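Local coordinates for protein catechol 2,3-dioxygenase (Pseudomonas sp. KL28, PDB 3HQ0) that probably uses an iron(II) centre to cleave the aromatic ring of catechol with O2, giving 2-hydroxy-6-oxohexa-2,4-dienoate, at residues T92-P97 with R107-L112; D153-Y158 with H201-V206; L214-F219 with G263-T268. All coordinates share one frame; numbering follows the deposited sequence.

Interaction 1 of 3, residues T92-P97 with R107-L112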
loop_
_atom_site.group_PDB
_atom_site.type_symbol
_atom_site.label_atom_id
_atom_site.label_comp_id
_atom_site.label_asym_id
_atom_site.label_seq_id
_atom_site.Cartn_x
_atom_site.Cartn_y
_atom_site.Cartn_z
ATOM N N THR A 92 15.131 -8.760 43.913
ATOM C CA THR A 92 16.472 -9.295 44.052
ATOM C C THR A 92 16.981 -9.382 42.626
ATOM O O THR A 92 16.266 -9.852 41.743
ATOM C CB THR A 92 16.464 -10.704 44.713
ATOM O OG1 THR A 92 15.918 -11.666 43.805
ATOM C CG2 THR A 92 15.609 -10.690 45.969
ATOM N N THR A 93 18.195 -8.895 42.391
ATOM C CA THR A 93 18.776 -8.927 41.055
ATOM C C THR A 93 20.031 -9.786 41.005
ATOM O O THR A 93 20.739 -9.948 42.000
ATOM C CB THR A 93 19.159 -7.516 40.555
ATOM O OG1 THR A 93 20.136 -6.943 41.433
ATOM C CG2 THR A 93 17.939 -6.618 40.497
ATOM N N THR A 94 20.303 -10.332 39.830
ATOM C CA THR A 94 21.477 -11.160 39.634
ATOM C C THR A 94 22.204 -10.663 38.404
ATOM O O THR A 94 21.620 -10.545 37.324
ATOM C CB THR A 94 21.093 -12.617 39.442
ATOM O OG1 THR A 94 20.114 -12.713 38.407
ATOM C CG2 THR A 94 20.518 -13.182 40.720
ATOM N N ARG A 95 23.483 -10.361 38.575
ATOM C CA ARG A 95 24.300 -9.854 37.491
ATOM C C ARG A 95 24.879 -10.994 36.659
ATOM O O ARG A 95 25.630 -11.822 37.173
ATOM C CB ARG A 95 25.435 -9.012 38.063
ATOM C CG ARG A 95 26.101 -8.100 37.065
ATOM C CD ARG A 95 25.257 -6.864 36.802
ATOM N NE ARG A 95 26.111 -5.681 36.782
ATOM C CZ ARG A 95 25.955 -4.628 37.576
ATOM N NH1 ARG A 95 24.970 -4.583 38.457
ATOM N NH2 ARG A 95 26.812 -3.628 37.507
ATOM N N ILE A 96 24.523 -11.040 35.376
ATOM C CA ILE A 96 25.039 -12.070 34.479
ATOM C C ILE A 96 26.319 -11.521 33.859
ATOM O O ILE A 96 26.328 -10.425 33.303
ATOM C CB ILE A 96 24.031 -12.422 33.359
ATOM C CG1 ILE A 96 22.924 -13.336 33.902
ATOM C CG2 ILE A 96 24.747 -13.146 32.234
ATOM C CD1 ILE A 96 22.130 -12.773 35.053
ATOM N N PRO A 97 27.418 -12.285 33.937
ATOM C CA PRO A 97 28.687 -11.814 33.379
ATOM C C PRO A 97 28.679 -11.477 31.900
ATOM O O PRO A 97 27.903 -12.039 31.120
ATOM C CB PRO A 97 29.659 -12.943 33.723
ATOM C CG PRO A 97 28.782 -14.152 33.736
ATOM C CD PRO A 97 27.539 -13.665 34.438
ATOM N N ARG A 107 24.619 -8.317 32.239
ATOM C CA ARG A 107 23.203 -8.001 32.330
ATOM C C ARG A 107 22.631 -8.079 33.735
ATOM O O ARG A 107 23.046 -8.909 34.551
ATOM C CB ARG A 107 22.404 -8.942 31.439
ATOM C CG ARG A 107 22.756 -8.873 29.972
ATOM C CD ARG A 107 22.345 -10.170 29.314
ATOM N NE ARG A 107 23.395 -11.175 29.406
ATOM C CZ ARG A 107 23.203 -12.489 29.301
ATOM N NH1 ARG A 107 21.987 -12.984 29.113
ATOM N NH2 ARG A 107 24.243 -13.311 29.360
ATOM N N VAL A 108 21.662 -7.211 34.002
ATOM C CA VAL A 108 20.979 -7.191 35.284
ATOM C C VAL A 108 19.690 -7.985 35.119
ATOM O O VAL A 108 18.764 -7.550 34.434
ATOM C CB VAL A 108 20.648 -5.752 35.715
ATOM C CG1 VAL A 108 19.713 -5.773 36.918
ATOM C CG2 VAL A 108 21.938 -5.012 36.055
ATOM N N ARG A 109 19.629 -9.162 35.736
ATOM C CA ARG A 109 18.441 -10.003 35.622
ATOM C C ARG A 109 17.628 -10.038 36.897
ATOM O O ARG A 109 18.173 -9.952 38.002
ATOM C CB ARG A 109 18.824 -11.442 35.252
ATOM C CG ARG A 109 17.619 -12.373 35.152
ATOM C CD ARG A 109 18.020 -13.773 34.771
ATOM N NE ARG A 109 18.701 -13.826 33.484
ATOM C CZ ARG A 109 19.319 -14.909 33.025
ATOM N NH1 ARG A 109 19.331 -16.018 33.755
ATOM N NH2 ARG A 109 19.940 -14.882 31.854
ATOM N N PHE A 110 16.316 -10.163 36.731
ATOM C CA PHE A 110 15.405 -10.237 37.855
ATOM C C PHE A 110 14.120 -10.906 37.411
ATOM O O PHE A 110 13.813 -10.971 36.217
ATOM C CB PHE A 110 15.132 -8.838 38.421
ATOM C CG PHE A 110 14.468 -7.906 37.456
ATOM C CD1 PHE A 110 13.081 -7.809 37.402
ATOM C CD2 PHE A 110 15.230 -7.108 36.607
ATOM C CE1 PHE A 110 12.459 -6.918 36.510
ATOM C CE2 PHE A 110 14.613 -6.216 35.709
ATOM C CZ PHE A 110 13.233 -6.125 35.666
ATOM N N GLU A 111 13.370 -11.417 38.382
ATOM C CA GLU A 111 12.123 -12.099 38.096
ATOM C C GLU A 111 10.935 -11.232 38.492
ATOM O O GLU A 111 10.950 -10.585 39.541
ATOM C CB GLU A 111 12.082 -13.416 38.861
ATOM C CG GLU A 111 10.983 -14.356 38.441
ATOM C CD GLU A 111 11.077 -15.680 39.174
ATOM O OE1 GLU A 111 12.203 -16.222 39.260
ATOM O OE2 GLU A 111 10.039 -16.178 39.654
ATOM N N LEU A 112 9.906 -11.217 37.652
ATOM C CA LEU A 112 8.717 -10.423 37.935
ATOM C C LEU A 112 7.733 -11.264 38.738
ATOM O O LEU A 112 7.889 -12.485 38.850
ATOM C CB LEU A 112 8.048 -9.967 36.632
ATOM C CG LEU A 112 8.734 -8.895 35.784
ATOM C CD1 LEU A 112 7.996 -8.741 34.445
ATOM C CD2 LEU A 112 8.737 -7.574 36.550
HETATM O O HOH W 1 26.781 -11.427 28.575
#
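Thr-94 to Ile-96 pairs antiparallel with Arg-107 to Arg-109, and four backbone hydrogen bonds join them, among them Thr-94 N to Arg-109 O at 2.8 Å and Ile-96 N to Arg-107 O at 2.7 Å. Thr-94 faces Arg-109 and Ile-96 faces Arg-107 as hydrogen-bonded pairs; between them the non-hydrogen-bonded pair of Arg-95 and Val-108 turns to the other face. Ile-96, apolar and branched, lies against both arginines. Its CG2, anti to the backbone N (chi1 -78° holds CG1 beside that N), lies over one face of the Arg-107 guanidinium, while CD1 reaches across to Arg-109 CB at 3.6 Å. This beta hairpin forms one edge of the N-terminal domain's sheet in the vicinal oxygen chelate fold, with strand 94-96 outermost in this chain and strand 107-111 bonded on its other side to strand 117-121. Both guanidinium groups find charge nearby: Arg-109 and Arg-107 share Glu-119, and Arg-107 also reaches Glu-100. A water lies between Arg-107 NH2 and Pro-97 O, 2.8 Å from the carbonyl oxygen. On the opposite face, beta-branched Val-108 spreads its methyls, CG1 to Thr-93 CB and CG2 to Arg-95 CD, the latter at 3.9 Å. Arg-95 bends at chi2 and chi3 toward helix 76-89, where Glu-80 and Asp-83 hold its charge; Thr-93 OG1 bonds to Asp-83 as well.

Interaction 2 of 3, residues D153-Y158 with H201-V206. With FE (Fe (III) ion), chain E.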
loop_
_atom_site.group_PDB
_atom_site.type_symbol
_atom_site.label_atom_id
_atom_site.label_comp_id
_atom_site.label_asym_id
_atom_site.label_seq_id
_atom_site.Cartn_x
_atom_site.Cartn_y
_atom_site.Cartn_z
ATOM N N ASP A 153 9.935 -5.875 18.058
ATOM C CA ASP A 153 9.081 -4.798 18.539
ATOM C C ASP A 153 8.695 -4.868 20.007
ATOM O O ASP A 153 8.755 -3.868 20.723
ATOM C CB ASP A 153 7.823 -4.742 17.678
ATOM C CG ASP A 153 7.151 -3.405 17.734
ATOM O OD1 ASP A 153 7.608 -2.480 17.021
ATOM O OD2 ASP A 153 6.180 -3.277 18.503
ATOM N N HIS A 154 8.285 -6.047 20.453
ATOM C CA HIS A 154 7.877 -6.237 21.844
ATOM C C HIS A 154 7.492 -7.688 22.014
ATOM O O HIS A 154 7.739 -8.518 21.139
ATOM C CB HIS A 154 6.653 -5.367 22.184
ATOM C CG HIS A 154 5.412 -5.751 21.432
ATOM N ND1 HIS A 154 5.122 -5.266 20.172
ATOM C CD2 HIS A 154 4.442 -6.655 21.712
ATOM C CE1 HIS A 154 4.036 -5.854 19.711
ATOM N NE2 HIS A 154 3.605 -6.705 20.624
ATOM N N CYS A 155 6.898 -7.994 23.154
ATOM C CA CYS A 155 6.404 -9.330 23.424
ATOM C C CYS A 155 5.193 -9.131 24.330
ATOM O O CYS A 155 4.973 -8.033 24.854
ATOM C CB CYS A 155 7.473 -10.204 24.104
ATOM S SG CYS A 155 7.813 -9.843 25.832
ATOM N N LEU A 156 4.373 -10.162 24.471
ATOM C CA LEU A 156 3.210 -10.063 25.336
ATOM C C LEU A 156 3.273 -11.282 26.229
ATOM O O LEU A 156 3.203 -12.412 25.748
ATOM C CB LEU A 156 1.913 -10.045 24.517
ATOM C CG LEU A 156 0.637 -9.838 25.349
ATOM C CD1 LEU A 156 -0.473 -9.274 24.479
ATOM C CD2 LEU A 156 0.214 -11.148 25.969
ATOM N N LEU A 157 3.429 -11.051 27.529
ATOM C CA LEU A 157 3.545 -12.151 28.474
ATOM C C LEU A 157 2.280 -12.404 29.282
ATOM O O LEU A 157 1.523 -11.477 29.586
ATOM C CB LEU A 157 4.715 -11.899 29.435
ATOM C CG LEU A 157 6.089 -11.534 28.870
ATOM C CD1 LEU A 157 6.504 -12.530 27.780
ATOM C CD2 LEU A 157 6.032 -10.122 28.325
ATOM N N TYR A 158 2.080 -13.675 29.625
ATOM C CA TYR A 158 0.938 -14.149 30.408
ATOM C C TYR A 158 1.427 -14.584 31.792
ATOM O O TYR A 158 2.319 -15.425 31.906
ATOM C CB TYR A 158 0.297 -15.358 29.719
ATOM C CG TYR A 158 -0.832 -15.053 28.750
ATOM C CD1 TYR A 158 -0.844 -13.886 27.985
ATOM C CD2 TYR A 158 -1.856 -15.977 28.555
ATOM C CE1 TYR A 158 -1.855 -13.652 27.038
ATOM C CE2 TYR A 158 -2.864 -15.756 27.613
ATOM C CZ TYR A 158 -2.857 -14.598 26.858
ATOM O OH TYR A 158 -3.839 -14.412 25.912
ATOM N N HIS A 201 3.737 0.235 22.383
ATOM C CA HIS A 201 4.202 -0.587 23.482
ATOM C C HIS A 201 5.501 -1.330 23.201
ATOM O O HIS A 201 5.790 -1.767 22.074
ATOM C CB HIS A 201 3.108 -1.554 23.983
ATOM C CG HIS A 201 2.684 -2.584 22.984
ATOM N ND1 HIS A 201 2.155 -2.259 21.753
ATOM C CD2 HIS A 201 2.662 -3.936 23.055
ATOM C CE1 HIS A 201 1.826 -3.363 21.110
ATOM N NE2 HIS A 201 2.123 -4.396 21.877
ATOM N N ASP A 202 6.295 -1.435 24.257
ATOM C CA ASP A 202 7.574 -2.097 24.221
ATOM C C ASP A 202 7.444 -3.476 24.860
ATOM O O ASP A 202 8.264 -4.365 24.620
ATOM C CB ASP A 202 8.591 -1.225 24.946
ATOM C CG ASP A 202 9.009 -0.014 24.115
ATOM O OD1 ASP A 202 9.773 -0.209 23.140
ATOM O OD2 ASP A 202 8.571 1.119 24.420
ATOM N N ILE A 203 6.396 -3.644 25.662
ATOM C CA ILE A 203 6.095 -4.910 26.327
ATOM C C ILE A 203 4.655 -4.849 26.845
ATOM O O ILE A 203 4.146 -3.770 27.148
ATOM C CB ILE A 203 7.070 -5.196 27.502
ATOM C CG1 ILE A 203 6.874 -6.638 27.993
ATOM C CG2 ILE A 203 6.824 -4.222 28.656
ATOM C CD1 ILE A 203 8.022 -7.157 28.880
ATOM N N ALA A 204 3.995 -6.000 26.910
ATOM C CA ALA A 204 2.613 -6.075 27.387
ATOM C C ALA A 204 2.404 -7.308 28.270
ATOM O O ALA A 204 3.116 -8.302 28.142
ATOM C CB ALA A 204 1.636 -6.119 26.189
ATOM N N PHE A 205 1.428 -7.231 29.171
ATOM C CA PHE A 205 1.128 -8.345 30.064
ATOM C C PHE A 205 -0.375 -8.589 30.169
ATOM O O PHE A 205 -1.166 -7.650 30.194
ATOM C CB PHE A 205 1.656 -8.079 31.481
ATOM C CG PHE A 205 3.146 -7.946 31.576
ATOM C CD1 PHE A 205 3.778 -6.740 31.267
ATOM C CD2 PHE A 205 3.921 -9.019 32.000
ATOM C CE1 PHE A 205 5.162 -6.607 31.379
ATOM C CE2 PHE A 205 5.308 -8.898 32.116
ATOM C CZ PHE A 205 5.930 -7.687 31.804
ATOM N N VAL A 206 -0.758 -9.859 30.234
ATOM C CA VAL A 206 -2.159 -10.227 30.383
ATOM C C VAL A 206 -2.258 -11.108 31.627
ATOM O O VAL A 206 -1.472 -12.047 31.789
ATOM C CB VAL A 206 -2.678 -11.005 29.150
ATOM C CG1 VAL A 206 -4.090 -11.500 29.402
ATOM C CG2 VAL A 206 -2.665 -10.092 27.920
HETATM FE FE FE E . 1.913 -7.816 19.847
HETATM O O HOH W 2 4.725 -1.179 19.225
#
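The imidazoles of His-154 and His-201 meet beside the iron(III) ion, which His-154 NE2 binds at 2.2 Å. His-216 and Glu-267 complete the protein ligands; His-201 is not among them. His-201 NE2 sits over the centre of the His-154 ring, 3.0 Å from His-154 NE2, yet the two nitrogens share no hydrogen, and the ring planes are inclined at 45°. Histidine suits the ligand position because one ring nitrogen can take the metal while the other keeps its hydrogen to donate. That second nitrogen, ND1, donates to Asp-153 OD2 at 2.8 Å, nearly in the imidazole plane and on the carboxylate's anti lone pair, a His-carboxylate bond that fixes the rotation of the ring and would probably make it a stronger electron donor. A water donates to Asp-153 OD2 and His-201 O, bridging the segments. With chi1 at 65°, CG of His-154 stands between its own N and carbonyl carbon, and CB comes 3.1 Å from Asp-202 O, a buried carbonyl that has no hydrogen-bond partner.

Farther along, the strands run parallel: Ala-204 N bonds Cys-155 O, Leu-157 N bonds Ala-204 O at 2.8 Å, and Val-206 N bonds Leu-157 O. The small Ala-204 CB lies beside Leu-156 CG, whereas Leu-157 CD2 packs on Ile-203 CG1 (3.6 Å) and over one face of Phe-205. Val-206 CB approaches Tyr-158 CE1 at 3.5 Å. Strand 151-159 has strand 213-220 on its other side, strand 203-207 is flanked by 189-195, and helix 162-171 packs against Ile-203 and Phe-205.

Interaction 3 of 3, residues L214-F219 with G263-T268; sequences LHHCSF and GNRFET. With FE (Fe (III) ion), chain E.
Glu-267 (chi1 162°) and Ser-218 both extend their side chains anti to the backbone N, and His-216 sets its ring between N and carbonyl carbon (chi1 72°), which together bring the imidazole and the carboxylate to the iron and the hydroxyl to the carboxylate. In the vicinal oxygen chelate fold of the extradiol dioxygenases this is the metal site, two histidines and one glutamate on neighbouring strands; His-154 is the third protein ligand. Glu-267 OE1 binds the metal at 2.2 Å and His-216 NE2 at 2.4 Å, the imidazole and carboxylate planes being perpendicular. The short side chain of Ser-218 brings its OG to Glu-267 OE1, to which it donates from above the carboxylate plane (2.9 Å), so that oxygen serves metal and hydroxyl at once; the other oxygen, OE2, bonds to Thr-255.

The parallel backbones are tied by Glu-267 N to Cys-217 O (2.8 Å) and by Phe-219 N to Glu-267 O, bonds that hold the backbone of the ligand residue through both its N-H and its carbonyl. A weaker bond joins Cys-217 N to Arg-265 O. A classic beta bulge makes His-215 and His-216 both face Leu-156. Arg-265, bent at chi3, lays its guanidinium flat on the His-215 ring, planes 22° apart, and Asp-242 pairs with its NE; Tyr-158 also stacks on this histidine. A water links Leu-214 O to Arg-265 N. Long enough to cross to the next strand, the arginine ends with NH1 giving a bond to His-215 O at 3.1 Å, from above the carbonyl plane.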
loop_
_atom_site.group_PDB
_atom_site.type_symbol
_atom_site.label_atom_id
_atom_site.label_comp_id
_atom_site.label_asym_id
_atom_site.label_seq_id
_atom_site.Cartn_x
_atom_site.Cartn_y
_atom_site.Cartn_z
ATOM N N LEU A 214 4.569 -17.330 27.756
ATOM C CA LEU A 214 4.891 -16.459 26.629
ATOM C C LEU A 214 3.760 -16.540 25.608
ATOM O O LEU A 214 3.511 -17.607 25.030
ATOM C CB LEU A 214 6.211 -16.899 25.980
ATOM C CG LEU A 214 6.797 -16.222 24.718
ATOM C CD1 LEU A 214 6.469 -17.065 23.498
ATOM C CD2 LEU A 214 6.300 -14.793 24.566
ATOM N N HIS A 215 3.047 -15.434 25.406
ATOM C CA HIS A 215 1.982 -15.438 24.415
ATOM C C HIS A 215 2.681 -15.306 23.066
ATOM O O HIS A 215 2.533 -16.164 22.199
ATOM C CB HIS A 215 1.017 -14.272 24.616
ATOM C CG HIS A 215 -0.145 -14.286 23.671
ATOM N ND1 HIS A 215 -1.198 -15.166 23.800
ATOM C CD2 HIS A 215 -0.410 -13.543 22.571
ATOM C CE1 HIS A 215 -2.062 -14.964 22.822
ATOM N NE2 HIS A 215 -1.608 -13.983 22.061
ATOM N N HIS A 216 3.444 -14.228 22.891
ATOM C CA HIS A 216 4.177 -14.036 21.645
ATOM C C HIS A 216 5.246 -12.965 21.689
ATOM O O HIS A 216 5.216 -12.060 22.526
ATOM C CB HIS A 216 3.223 -13.680 20.484
ATOM C CG HIS A 216 2.649 -12.298 20.561
ATOM N ND1 HIS A 216 1.495 -12.004 21.257
ATOM C CD2 HIS A 216 3.083 -11.124 20.044
ATOM C CE1 HIS A 216 1.243 -10.711 21.167
ATOM N NE2 HIS A 216 2.192 -10.153 20.437
ATOM N N CYS A 217 6.194 -13.093 20.770
ATOM C CA CYS A 217 7.246 -12.102 20.579
ATOM C C CYS A 217 6.790 -11.424 19.292
ATOM O O CYS A 217 6.209 -12.087 18.427
ATOM C CB CYS A 217 8.599 -12.770 20.374
ATOM S SG CYS A 217 9.388 -13.203 21.923
ATOM N N SER A 218 7.035 -10.126 19.150
ATOM C CA SER A 218 6.571 -9.437 17.949
ATOM C C SER A 218 7.630 -8.783 17.088
ATOM O O SER A 218 8.615 -8.236 17.594
ATOM C CB SER A 218 5.511 -8.394 18.323
ATOM O OG SER A 218 5.120 -7.656 17.179
ATOM N N PHE A 219 7.400 -8.831 15.776
ATOM C CA PHE A 219 8.312 -8.252 14.794
ATOM C C PHE A 219 7.612 -7.241 13.887
ATOM O O PHE A 219 6.565 -7.524 13.301
ATOM C CB PHE A 219 8.958 -9.368 13.964
ATOM C CG PHE A 219 9.787 -10.311 14.782
ATOM C CD1 PHE A 219 9.195 -11.359 15.470
ATOM C CD2 PHE A 219 11.163 -10.107 14.920
ATOM C CE1 PHE A 219 9.956 -12.200 16.293
ATOM C CE2 PHE A 219 11.932 -10.933 15.735
ATOM C CZ PHE A 219 11.327 -11.985 16.425
ATOM N N GLY A 263 6.180 -24.337 18.329
ATOM C CA GLY A 263 4.956 -23.868 18.943
ATOM C C GLY A 263 5.085 -22.524 19.636
ATOM O O GLY A 263 4.257 -22.178 20.476
ATOM N N ASN A 264 6.132 -21.773 19.314
ATOM C CA ASN A 264 6.305 -20.452 19.898
ATOM C C ASN A 264 5.547 -19.497 18.975
ATOM O O ASN A 264 5.825 -19.443 17.782
ATOM C CB ASN A 264 7.783 -20.055 19.926
ATOM C CG ASN A 264 8.599 -20.904 20.878
ATOM O OD1 ASN A 264 9.620 -21.480 20.498
ATOM N ND2 ASN A 264 8.162 -20.973 22.126
ATOM N N ARG A 265 4.582 -18.765 19.518
ATOM C CA ARG A 265 3.820 -17.826 18.699
ATOM C C ARG A 265 4.589 -16.512 18.533
ATOM O O ARG A 265 5.168 -15.989 19.484
ATOM C CB ARG A 265 2.457 -17.533 19.333
ATOM C CG ARG A 265 1.631 -16.540 18.534
ATOM C CD ARG A 265 0.454 -15.972 19.313
ATOM N NE ARG A 265 -0.665 -16.900 19.478
ATOM C CZ ARG A 265 -1.001 -17.482 20.627
ATOM N NH1 ARG A 265 -0.300 -17.246 21.729
ATOM N NH2 ARG A 265 -2.058 -18.287 20.682
ATOM N N PHE A 266 4.618 -15.996 17.313
ATOM C CA PHE A 266 5.281 -14.730 17.055
ATOM C C PHE A 266 4.309 -13.871 16.256
ATOM O O PHE A 266 3.324 -14.385 15.722
ATOM C CB PHE A 266 6.577 -14.945 16.269
ATOM C CG PHE A 266 6.365 -15.544 14.908
ATOM C CD1 PHE A 266 6.296 -14.736 13.780
ATOM C CD2 PHE A 266 6.228 -16.920 14.758
ATOM C CE1 PHE A 266 6.094 -15.298 12.512
ATOM C CE2 PHE A 266 6.027 -17.484 13.505
ATOM C CZ PHE A 266 5.962 -16.672 12.381
ATOM N N GLU A 267 4.571 -12.571 16.194
ATOM C CA GLU A 267 3.702 -11.663 15.445
ATOM C C GLU A 267 4.486 -10.838 14.432
ATOM O O GLU A 267 5.614 -10.433 14.694
ATOM C CB GLU A 267 2.971 -10.704 16.397
ATOM C CG GLU A 267 2.395 -9.455 15.709
ATOM C CD GLU A 267 1.748 -8.481 16.685
ATOM O OE1 GLU A 267 2.347 -8.210 17.735
ATOM O OE2 GLU A 267 0.648 -7.977 16.398
ATOM N N THR A 268 3.881 -10.614 13.266
ATOM C CA THR A 268 4.486 -9.782 12.228
ATOM C C THR A 268 3.398 -8.743 11.949
ATOM O O THR A 268 2.345 -9.086 11.415
ATOM C CB THR A 268 4.783 -10.573 10.930
ATOM O OG1 THR A 268 3.561 -11.090 10.385
ATOM C CG2 THR A 268 5.749 -11.712 11.208
HETATM FE FE FE E . 1.913 -7.816 19.847
HETATM O O HOH W 3 3.737 -18.892 22.413
#

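How the interactions relate
Interactions 2 and 3 are two halves of one iron site: their centres lie 10 Å apart, and strands 151-159 and 213-220 are neighbours in a single sheet. His-154 O is 2.7 Å from Ser-218 N and Asp-153 N 2.7 Å from Ser-218 O, probable hydrogen bonds that set the ligand of interaction 2 in step with the two of interaction 3. Interaction 1 belongs to the other sheet, at the N-terminal domain, and lies away from the metal. Its centre is about 19 Å from that of interaction 2, yet the two meet where Leu-112 CD1 packs on Phe-205 CZ at 3.5 Å. The nearest atoms of interactions 1 and 3 are about 11 Å apart.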